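Local coordinates for phenazine biosynthesis protein, PhzF family (Bacillus anthracis, PDB 3EDN) that is of unestablished specific function but probably catalyses an isomerisation, like phenazine-biosynthesis relatives of diaminopimelate epimerase-like fold, at residues I24-D29 with I81-E86; F50-E55 with R60-T65; V43-T48 with Y291-E296. All coordinates share one frame; numbering follows the deposited sequence. Where two conformers were deposited one is given.

Contact 1 (I24-D29 with I81-E86); sequences IVLDAD and IYALRE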
loop_
_atom_site.group_PDB
_atom_site.type_symbol
_atom_site.label_atom_id
_atom_site.label_comp_id
_atom_site.label_asym_id
_atom_site.label_seq_id
_atom_site.Cartn_x
_atom_site.Cartn_y
_atom_site.Cartn_z
ATOM N N ILE A 24 -14.097 -8.117 4.922
ATOM C CA ILE A 24 -13.684 -8.206 3.528
ATOM C C ILE A 24 -13.981 -6.921 2.771
ATOM O O ILE A 24 -15.091 -6.395 2.818
ATOM C CB ILE A 24 -14.438 -9.351 2.791
ATOM C CG1 ILE A 24 -14.400 -10.672 3.566
ATOM C CG2 ILE A 24 -13.894 -9.545 1.377
ATOM C CD1 ILE A 24 -15.464 -11.650 3.097
ATOM N N VAL A 25 -12.961 -6.418 2.104
ATOM C CA VAL A 25 -13.141 -5.410 1.054
ATOM C C VAL A 25 -12.923 -6.148 -0.273
ATOM O O VAL A 25 -11.820 -6.588 -0.585
ATOM C CB VAL A 25 -12.169 -4.243 1.230
ATOM C CG1 VAL A 25 -12.235 -3.258 0.028
ATOM C CG2 VAL A 25 -12.464 -3.536 2.552
ATOM N N LEU A 26 -14.004 -6.284 -1.037
ATOM C CA LEU A 26 -14.029 -7.137 -2.226
ATOM C C LEU A 26 -13.206 -6.614 -3.402
ATOM O O LEU A 26 -12.806 -7.403 -4.247
ATOM C CB LEU A 26 -15.474 -7.352 -2.689
ATOM C CG LEU A 26 -16.409 -8.130 -1.746
ATOM C CD1 LEU A 26 -17.850 -7.986 -2.226
ATOM C CD2 LEU A 26 -15.997 -9.580 -1.709
ATOM N N ASP A 27 -13.010 -5.296 -3.488
ATOM C CA ASP A 27 -12.081 -4.733 -4.479
ATOM C C ASP A 27 -11.346 -3.573 -3.828
ATOM O O ASP A 27 -11.897 -2.490 -3.646
ATOM C CB ASP A 27 -12.795 -4.309 -5.766
ATOM C CG ASP A 27 -11.851 -3.664 -6.780
ATOM O OD1 ASP A 27 -10.671 -3.421 -6.462
ATOM O OD2 ASP A 27 -12.297 -3.425 -7.929
ATOM N N ALA A 28 -10.111 -3.837 -3.431
ATOM C CA ALA A 28 -9.306 -2.885 -2.674
ATOM C C ALA A 28 -8.290 -2.148 -3.543
ATOM O O ALA A 28 -7.374 -1.519 -3.016
ATOM C CB ALA A 28 -8.584 -3.626 -1.519
ATOM N N ASP A 29 -8.447 -2.224 -4.864
ATOM C CA ASP A 29 -7.453 -1.609 -5.752
ATOM C C ASP A 29 -7.408 -0.090 -5.635
ATOM O O ASP A 29 -6.441 0.524 -6.077
ATOM C CB ASP A 29 -7.648 -2.032 -7.222
ATOM C CG ASP A 29 -7.058 -3.417 -7.534
ATOM O OD1 ASP A 29 -6.138 -3.871 -6.815
ATOM O OD2 ASP A 29 -7.541 -4.061 -8.503
ATOM N N ILE A 81 -12.635 -15.923 -0.277
ATOM C CA ILE A 81 -12.869 -16.654 -1.514
ATOM C C ILE A 81 -14.315 -17.152 -1.569
ATOM O O ILE A 81 -14.935 -17.124 -2.623
ATOM C CB ILE A 81 -11.875 -17.797 -1.724
ATOM C CG1 ILE A 81 -10.442 -17.273 -1.674
ATOM C CG2 ILE A 81 -12.149 -18.509 -3.062
ATOM C CD1 ILE A 81 -10.184 -16.088 -2.585
ATOM N N TYR A 82 -14.859 -17.619 -0.450
ATOM C CA TYR A 82 -16.269 -17.995 -0.440
ATOM C C TYR A 82 -17.151 -16.815 -0.909
ATOM O O TYR A 82 -18.058 -16.978 -1.740
ATOM C CB TYR A 82 -16.695 -18.420 0.970
ATOM C CG TYR A 82 -18.153 -18.795 1.026
ATOM C CD1 TYR A 82 -18.573 -20.110 0.831
ATOM C CD2 TYR A 82 -19.122 -17.819 1.229
ATOM C CE1 TYR A 82 -19.917 -20.447 0.854
ATOM C CE2 TYR A 82 -20.476 -18.152 1.273
ATOM C CZ TYR A 82 -20.861 -19.459 1.074
ATOM O OH TYR A 82 -22.206 -19.747 1.103
ATOM N N ALA A 83 -16.919 -15.633 -0.348
ATOM C CA ALA A 83 -17.721 -14.472 -0.725
ATOM C C ALA A 83 -17.563 -14.129 -2.204
ATOM O O ALA A 83 -18.553 -13.895 -2.910
ATOM C CB ALA A 83 -17.349 -13.292 0.145
ATOM N N LEU A 84 -16.327 -14.112 -2.687
ATOM C CA LEU A 84 -16.120 -13.827 -4.116
ATOM C C LEU A 84 -16.847 -14.833 -4.991
ATOM O O LEU A 84 -17.512 -14.470 -5.962
ATOM C CB LEU A 84 -14.632 -13.818 -4.473
ATOM C CG LEU A 84 -13.765 -12.712 -3.880
ATOM C CD1 LEU A 84 -12.292 -13.001 -4.048
ATOM C CD2 LEU A 84 -14.089 -11.379 -4.569
ATOM N N ARG A 85 -16.716 -16.106 -4.660
ATOM C CA ARG A 85 -17.338 -17.141 -5.466
ATOM C C ARG A 85 -18.861 -17.027 -5.427
ATOM O O ARG A 85 -19.512 -17.005 -6.476
ATOM C CB ARG A 85 -16.863 -18.519 -4.991
ATOM C CG ARG A 85 -17.641 -19.695 -5.562
ATOM C CD ARG A 85 -17.161 -20.106 -6.945
ATOM N NE ARG A 85 -17.779 -21.378 -7.305
ATOM C CZ ARG A 85 -17.227 -22.310 -8.073
ATOM N NH1 ARG A 85 -16.021 -22.138 -8.598
ATOM N NH2 ARG A 85 -17.893 -23.428 -8.312
ATOM N N GLU A 86 -19.430 -16.939 -4.229
ATOM C CA GLU A 86 -20.873 -16.947 -4.091
ATOM C C GLU A 86 -21.519 -15.695 -4.668
ATOM O O GLU A 86 -22.693 -15.711 -5.019
ATOM C CB GLU A 86 -21.249 -17.144 -2.621
ATOM C CG GLU A 86 -20.909 -18.539 -2.128
ATOM C CD GLU A 86 -21.647 -19.613 -2.903
ATOM O OE1 GLU A 86 -21.022 -20.289 -3.753
ATOM O OE2 GLU A 86 -22.863 -19.750 -2.687
#
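Leu26 and Ile24 lie against Ala83 and Leu84 where the strand end at 24-25 meets helix 74-86. The setting is the diaminopimelate epimerase-like fold, in which curved sheet packs around a helix, and the contact is purely apolar. From the backbone of Leu26 outward, CB departs across the line to the helix, and CG lies anti to the carbonyl carbon (chi1 -65°), beside the backbone N. At the fork, CD2 does the touching: it lies 3.9 Å from CD2 of Leu84 and a looser 4.4 Å from CB of Ala83. Within its own segment Leu26 CD2 rests 3.7 Å from Ile24 CG2. The two leucine side chains pass one another alongside, running in opposing directions, and Leu84 CD2 comes within 4.2 Å of Leu26 O. Ile24 works through its far end, with CD1 set 3.9 Å from Ala83 CB. A bulkier group thus reaches in from the strand and meets a single methyl on the helix. Tyr9 and Phe7 of strand 3-11 and Leu89 pack around the same cluster. Just beyond, the chain turns in an Asx turn, Asp27 OD1 accepting from Asp29 N at 3.0 Å (165° at the hydrogen).

Contact 2 (F50-E55 with R60-T65); sequences FVLSSE and RMRYFT. With SO4 (sulfate ion), chain O.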
loop_
_atom_site.group_PDB
_atom_site.type_symbol
_atom_site.label_atom_id
_atom_site.label_comp_id
_atom_site.label_asym_id
_atom_site.label_seq_id
_atom_site.Cartn_x
_atom_site.Cartn_y
_atom_site.Cartn_z
ATOM N N PHE A 50 -8.301 -7.811 2.017
ATOM C CA PHE A 50 -8.413 -6.868 0.922
ATOM C C PHE A 50 -8.050 -7.565 -0.378
ATOM O O PHE A 50 -6.957 -8.121 -0.499
ATOM C CB PHE A 50 -7.455 -5.717 1.197
ATOM C CG PHE A 50 -7.812 -4.956 2.441
ATOM C CD1 PHE A 50 -8.628 -3.838 2.357
ATOM C CD2 PHE A 50 -7.369 -5.374 3.684
ATOM C CE1 PHE A 50 -8.996 -3.139 3.491
ATOM C CE2 PHE A 50 -7.745 -4.687 4.835
ATOM C CZ PHE A 50 -8.549 -3.566 4.735
ATOM N N VAL A 51 -8.986 -7.568 -1.329
ATOM C CA VAL A 51 -8.796 -8.278 -2.595
ATOM C C VAL A 51 -8.206 -7.338 -3.640
ATOM O O VAL A 51 -8.749 -6.253 -3.856
ATOM C CB VAL A 51 -10.129 -8.851 -3.101
ATOM C CG1 VAL A 51 -9.961 -9.588 -4.432
ATOM C CG2 VAL A 51 -10.739 -9.786 -2.041
ATOM N N LEU A 52 -7.100 -7.750 -4.245
ATOM C CA LEU A 52 -6.245 -6.872 -5.059
ATOM C C LEU A 52 -5.862 -7.527 -6.382
ATOM O O LEU A 52 -6.013 -8.739 -6.562
ATOM C CB LEU A 52 -4.965 -6.553 -4.283
ATOM C CG LEU A 52 -5.243 -5.813 -2.974
ATOM C CD1 LEU A 52 -4.144 -5.971 -1.936
ATOM C CD2 LEU A 52 -5.434 -4.345 -3.290
ATOM N N SER A 53 -5.375 -6.710 -7.310
ATOM C CA SER A 53 -4.892 -7.230 -8.591
ATOM C C SER A 53 -3.508 -7.851 -8.406
ATOM O O SER A 53 -2.759 -7.457 -7.521
ATOM C CB SER A 53 -4.825 -6.112 -9.647
ATOM O OG SER A 53 -6.124 -5.664 -10.018
ATOM N N SER A 54 -3.165 -8.813 -9.267
ATOM C CA SER A 54 -1.879 -9.509 -9.174
ATOM C C SER A 54 -1.220 -9.636 -10.534
ATOM O O SER A 54 -1.903 -9.889 -11.513
ATOM C CB SER A 54 -2.047 -10.926 -8.602
ATOM O OG SER A 54 -0.782 -11.582 -8.531
ATOM N N GLU A 55 0.110 -9.516 -10.544
ATOM C CA GLU A 55 0.931 -9.738 -11.736
ATOM C C GLU A 55 1.239 -11.214 -11.968
ATOM O O GLU A 55 1.651 -11.598 -13.066
ATOM C CB GLU A 55 2.263 -9.001 -11.589
ATOM C CG GLU A 55 2.150 -7.480 -11.561
ATOM C CD GLU A 55 1.893 -6.899 -12.937
ATOM O OE1 GLU A 55 2.480 -7.408 -13.917
ATOM O OE2 GLU A 55 1.096 -5.944 -13.043
ATOM N N ARG A 60 -4.573 -11.142 -5.721
ATOM C CA ARG A 60 -3.677 -10.919 -4.602
ATOM C C ARG A 60 -4.553 -10.611 -3.389
ATOM O O ARG A 60 -5.660 -10.080 -3.523
ATOM C CB ARG A 60 -2.726 -9.759 -4.912
ATOM C CG ARG A 60 -1.781 -9.338 -3.804
ATOM C CD ARG A 60 -0.659 -8.453 -4.398
ATOM N NE ARG A 60 -1.187 -7.256 -5.070
ATOM C CZ ARG A 60 -1.209 -6.040 -4.523
ATOM N NH1 ARG A 60 -0.721 -5.838 -3.309
ATOM N NH2 ARG A 60 -1.718 -5.014 -5.203
HETATM N N MSE A 61 -4.077 -10.962 -2.202
HETATM C CA MSE A 61 -4.820 -10.644 -0.986
HETATM C C MSE A 61 -3.872 -10.090 0.045
HETATM O O MSE A 61 -2.771 -10.598 0.204
HETATM C CB MSE A 61 -5.457 -11.901 -0.396
HETATM C CG MSE A 61 -6.762 -12.300 -1.015
HETATM SE SE MSE A 61 -7.660 -13.639 0.096
HETATM C CE MSE A 61 -8.128 -12.588 1.518
ATOM N N ARG A 62 -4.303 -9.062 0.767
ATOM C CA ARG A 62 -3.578 -8.627 1.957
ATOM C C ARG A 62 -4.494 -8.799 3.160
ATOM O O ARG A 62 -5.727 -8.661 3.042
ATOM C CB ARG A 62 -3.071 -7.188 1.807
ATOM C CG ARG A 62 -1.965 -7.068 0.750
ATOM C CD ARG A 62 -1.520 -5.622 0.526
ATOM N NE ARG A 62 -0.625 -5.148 1.563
ATOM C CZ ARG A 62 0.117 -4.048 1.480
ATOM N NH1 ARG A 62 0.080 -3.279 0.379
ATOM N NH2 ARG A 62 0.916 -3.730 2.491
ATOM N N TYR A 63 -3.887 -9.087 4.309
ATOM C CA TYR A 63 -4.618 -9.461 5.526
ATOM C C TYR A 63 -4.199 -8.529 6.661
ATOM O O TYR A 63 -3.002 -8.383 6.904
ATOM C CB TYR A 63 -4.234 -10.879 5.925
ATOM C CG TYR A 63 -4.336 -11.934 4.827
ATOM C CD1 TYR A 63 -5.553 -12.583 4.548
ATOM C CD2 TYR A 63 -3.204 -12.344 4.121
ATOM C CE1 TYR A 63 -5.626 -13.566 3.583
ATOM C CE2 TYR A 63 -3.281 -13.330 3.136
ATOM C CZ TYR A 63 -4.483 -13.948 2.883
ATOM O OH TYR A 63 -4.571 -14.938 1.921
ATOM N N PHE A 64 -5.154 -7.893 7.337
ATOM C CA PHE A 64 -4.809 -6.979 8.430
ATOM C C PHE A 64 -5.616 -7.256 9.682
ATOM O O PHE A 64 -6.820 -7.473 9.605
ATOM C CB PHE A 64 -5.098 -5.525 8.035
ATOM C CG PHE A 64 -4.168 -4.966 7.015
ATOM C CD1 PHE A 64 -3.106 -4.158 7.406
ATOM C CD2 PHE A 64 -4.363 -5.222 5.660
ATOM C CE1 PHE A 64 -2.232 -3.616 6.471
ATOM C CE2 PHE A 64 -3.506 -4.681 4.725
ATOM C CZ PHE A 64 -2.433 -3.876 5.132
ATOM N N THR A 65 -4.950 -7.260 10.832
ATOM C CA THR A 65 -5.641 -7.154 12.102
ATOM C C THR A 65 -5.891 -5.660 12.348
ATOM O O THR A 65 -5.450 -4.810 11.566
ATOM C CB THR A 65 -4.778 -7.722 13.228
ATOM O OG1 THR A 65 -3.630 -6.888 13.393
ATOM C CG2 THR A 65 -4.310 -9.107 12.880
HETATM S S SO4 O . 4.295 -2.454 1.981
HETATM O O1 SO4 O . 4.593 -1.669 0.789
HETATM O O2 SO4 O . 3.059 -1.995 2.600
HETATM O O3 SO4 O . 4.193 -3.863 1.619
HETATM O O4 SO4 O . 5.405 -2.257 2.915
#
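Phe50 and Leu52 pair with Arg62 and Arg60 as hydrogen-bonded antiparallel pairs, with the non-hydrogen-bonded pair Val51-Met61 between them. This is a beta hairpin; its strand axes approach to 4.7 Å with N-to-C directions 154° apart. Phe50 N gives to Arg62 O at 2.9 Å, Leu52 N to Arg60 O at 2.8 Å, and both bonds are returned.

Arg60 NE reaches back to Ser53 O (2.9 Å, 163° at the hydrogen), which sits in the guanidinium plane, while Leu52 CB lies over one face; together they help to fix the group's rotation. Leu52 CD1 rests 3.6 Å from CD of Arg62, whose chain, bent at chi3 (79°), leads away and presents NH2 to sulfate O2 at 2.8 Å. Phe50 CE2 meets Phe64 CD2 at 3.5 Å, the ring planes perpendicular but the approach oblique.

Lys101 NZ of the same chain and Glu34 N of the second subunit also hold this sulfate; Asp29 O and Glu33, both of the second subunit, accept from Arg60 and Arg62. Arg62 NE salt-bridges Glu69, and both arginines bond a succinate, probably, like the sulfate, from the crystallisation liquor. Helix 33-43 covers Phe50 and Phe64, helix 74-86 Val51 and Met61; strands 20-25 and 95-100 flank the hairpin.

Contact 3 (V43-T48 with Y291-E296); sequences VGFNET and YVKEFE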
loop_
_atom_site.group_PDB
_atom_site.type_symbol
_atom_site.label_atom_id
_atom_site.label_comp_id
_atom_site.label_asym_id
_atom_site.label_seq_id
_atom_site.Cartn_x
_atom_site.Cartn_y
_atom_site.Cartn_z
ATOM N N VAL A 43 -13.061 -1.288 11.376
ATOM C CA VAL A 43 -13.877 -2.503 11.350
ATOM C C VAL A 43 -13.793 -3.209 12.711
ATOM O O VAL A 43 -14.811 -3.600 13.286
ATOM C CB VAL A 43 -13.446 -3.452 10.181
ATOM C CG1 VAL A 43 -14.114 -4.827 10.305
ATOM C CG2 VAL A 43 -13.764 -2.830 8.820
ATOM N N GLY A 44 -12.583 -3.345 13.241
ATOM C CA GLY A 44 -12.406 -3.875 14.590
ATOM C C GLY A 44 -12.621 -5.370 14.735
ATOM O O GLY A 44 -12.682 -5.878 15.864
ATOM N N PHE A 45 -12.755 -6.084 13.616
ATOM C CA PHE A 45 -12.784 -7.545 13.666
ATOM C C PHE A 45 -11.376 -8.069 13.867
ATOM O O PHE A 45 -10.406 -7.353 13.655
ATOM C CB PHE A 45 -13.320 -8.174 12.380
ATOM C CG PHE A 45 -14.727 -7.794 12.031
ATOM C CD1 PHE A 45 -15.567 -7.135 12.924
ATOM C CD2 PHE A 45 -15.214 -8.124 10.773
ATOM C CE1 PHE A 45 -16.884 -6.797 12.550
ATOM C CE2 PHE A 45 -16.510 -7.796 10.398
ATOM C CZ PHE A 45 -17.347 -7.136 11.286
ATOM N N ASN A 46 -11.256 -9.339 14.229
ATOM C CA ASN A 46 -9.948 -9.953 14.384
ATOM C C ASN A 46 -9.074 -9.796 13.140
ATOM O O ASN A 46 -7.847 -9.681 13.241
ATOM C CB ASN A 46 -10.088 -11.428 14.780
ATOM C CG ASN A 46 -10.776 -12.233 13.723
ATOM O OD1 ASN A 46 -12.009 -12.367 13.720
ATOM N ND2 ASN A 46 -10.001 -12.760 12.805
ATOM N N GLU A 47 -9.708 -9.798 11.962
ATOM C CA GLU A 47 -8.977 -9.641 10.710
ATOM C C GLU A 47 -9.919 -9.164 9.618
ATOM O O GLU A 47 -11.104 -9.528 9.598
ATOM C CB GLU A 47 -8.309 -10.962 10.309
ATOM C CG GLU A 47 -7.407 -10.897 9.078
ATOM C CD GLU A 47 -8.135 -11.173 7.770
ATOM O OE1 GLU A 47 -9.314 -11.607 7.771
ATOM O OE2 GLU A 47 -7.500 -10.923 6.721
ATOM N N THR A 48 -9.374 -8.321 8.734
ATOM C CA THR A 48 -10.049 -7.830 7.518
ATOM C C THR A 48 -9.104 -8.053 6.342
ATOM O O THR A 48 -7.918 -7.702 6.424
ATOM C CB THR A 48 -10.416 -6.338 7.636
ATOM O OG1 THR A 48 -11.357 -6.178 8.695
ATOM C CG2 THR A 48 -11.060 -5.821 6.356
ATOM N N TYR A 291 -22.440 -15.203 4.626
ATOM C CA TYR A 291 -22.660 -13.758 4.747
ATOM C C TYR A 291 -23.277 -13.436 6.099
ATOM O O TYR A 291 -24.224 -14.109 6.529
ATOM C CB TYR A 291 -23.641 -13.329 3.650
ATOM C CG TYR A 291 -24.159 -11.910 3.793
ATOM C CD1 TYR A 291 -23.459 -10.836 3.232
ATOM C CD2 TYR A 291 -25.328 -11.636 4.493
ATOM C CE1 TYR A 291 -23.923 -9.532 3.357
ATOM C CE2 TYR A 291 -25.796 -10.333 4.637
ATOM C CZ TYR A 291 -25.094 -9.293 4.039
ATOM O OH TYR A 291 -25.554 -7.981 4.171
ATOM N N VAL A 292 -22.750 -12.396 6.745
ATOM C CA VAL A 292 -23.346 -11.900 7.976
ATOM C C VAL A 292 -23.959 -10.505 7.769
ATOM O O VAL A 292 -25.174 -10.306 7.978
ATOM C CB VAL A 292 -22.366 -11.909 9.162
ATOM C CG1 VAL A 292 -23.063 -11.387 10.401
ATOM C CG2 VAL A 292 -21.848 -13.336 9.389
ATOM N N LYS A 293 -23.129 -9.543 7.365
ATOM C CA LYS A 293 -23.626 -8.192 7.109
ATOM C C LYS A 293 -22.691 -7.391 6.228
ATOM O O LYS A 293 -21.568 -7.818 5.938
ATOM C CB LYS A 293 -23.839 -7.424 8.429
ATOM C CG LYS A 293 -22.588 -7.211 9.286
ATOM C CD LYS A 293 -22.953 -6.455 10.545
ATOM C CE LYS A 293 -21.748 -6.242 11.438
ATOM N NZ LYS A 293 -21.465 -7.484 12.233
ATOM N N GLU A 294 -23.176 -6.216 5.805
ATOM C CA GLU A 294 -22.369 -5.268 5.062
ATOM C C GLU A 294 -22.571 -3.906 5.694
ATOM O O GLU A 294 -23.668 -3.598 6.159
ATOM C CB GLU A 294 -22.823 -5.221 3.600
ATOM C CG GLU A 294 -22.018 -4.251 2.766
ATOM C CD GLU A 294 -22.657 -3.917 1.438
ATOM O OE1 GLU A 294 -23.693 -4.527 1.069
ATOM O OE2 GLU A 294 -22.097 -3.039 0.743
ATOM N N PHE A 295 -21.518 -3.109 5.747
ATOM C CA PHE A 295 -21.601 -1.786 6.387
ATOM C C PHE A 295 -20.557 -0.844 5.817
ATOM O O PHE A 295 -19.632 -1.258 5.108
ATOM C CB PHE A 295 -21.438 -1.903 7.894
ATOM C CG PHE A 295 -20.204 -2.647 8.299
ATOM C CD1 PHE A 295 -19.008 -1.968 8.478
ATOM C CD2 PHE A 295 -20.227 -4.024 8.470
ATOM C CE1 PHE A 295 -17.855 -2.630 8.848
ATOM C CE2 PHE A 295 -19.070 -4.701 8.839
ATOM C CZ PHE A 295 -17.882 -4.003 9.024
ATOM N N GLU A 296 -20.707 0.443 6.130
ATOM C CA GLU A 296 -19.832 1.463 5.571
ATOM C C GLU A 296 -18.826 1.903 6.605
ATOM O O GLU A 296 -19.165 2.053 7.780
ATOM C CB GLU A 296 -20.640 2.699 5.187
ATOM C CG GLU A 296 -21.657 2.496 4.085
ATOM C CD GLU A 296 -22.399 3.783 3.779
ATOM O OE1 GLU A 296 -22.259 4.745 4.561
ATOM O OE2 GLU A 296 -23.111 3.830 2.761
#
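Phe45 and Phe295 meet in a small apolar surface contact, where the loop following helix 33-43 lies against the long C-terminal strand 282-298. The two side chains come from opposite directions, and the meeting point is the far end of the Phe45 ring: its CZ lies 3.9 Å from CE2 of Phe295. The ring centres are 5.9 Å apart and the planes 73° from each other, an oblique approach that makes neither a stack nor an edge-to-face pair.

Val43 fills the space next to them. Its CG1 lies at the edge of the Phe295 ring, 4.1 Å from CZ and near the ring plane, and its CG2 stands 4.1 Å from CE1. The same CG1 also lies over one face of the Phe45 ring, near the rim, so one valine methyl serves both phenylalanines. Gly44, the first residue past the helix, has positive phi, and the chain turns there before Phe45 points to the strand.

On the strand, Phe295 takes the crowded position, CG between the backbone N and the carbonyl carbon (chi1 53°), and this sends the ring out toward the loop. Lys293 NZ ends 4.2 Å from CZ of Phe45, but its polar partner is His8 ND1 in strand 3-11; the His8 ring also meets that of Phe45. Val292 and Lys293 both face His8, a classic beta bulge in the pairing of strands 282-298 and 3-11.

No hydrogen bond or salt bridge crosses between the segments, and no other chain of the assembly touches them. The join therefore rests on dispersion and on shedding water from two rings and a valine, with no polar bond between the two segments to set the rings' relative angle. The lysine ammonium is directed to the histidine nitrogen, so its proximity to the ring is probably secondary.

How the contacts relate
Along the chain the six segments run 24-29, 43-48, 50-55, 60-65, 81-86 and 291-296. The hairpin of contact 2 is nested inside the loops closed by both others, while contacts 1 and 3 cross. Their centres lie close: about 10 Å between contacts 1 and 2, about 12 Å between 1 and 3, about 16 Å between 2 and 3. Neighbouring strands 20-25 and 48-52 join contacts 1 and 2, helped by the probable Asp29 OD2 to Ser53 OG hydrogen bond; Thr48 N probably bonds to Phe64 O between contacts 2 and 3. Strand 282-298 returns from the far end of the sequence to pair with strand 3-11, so the chain's two ends build this region jointly.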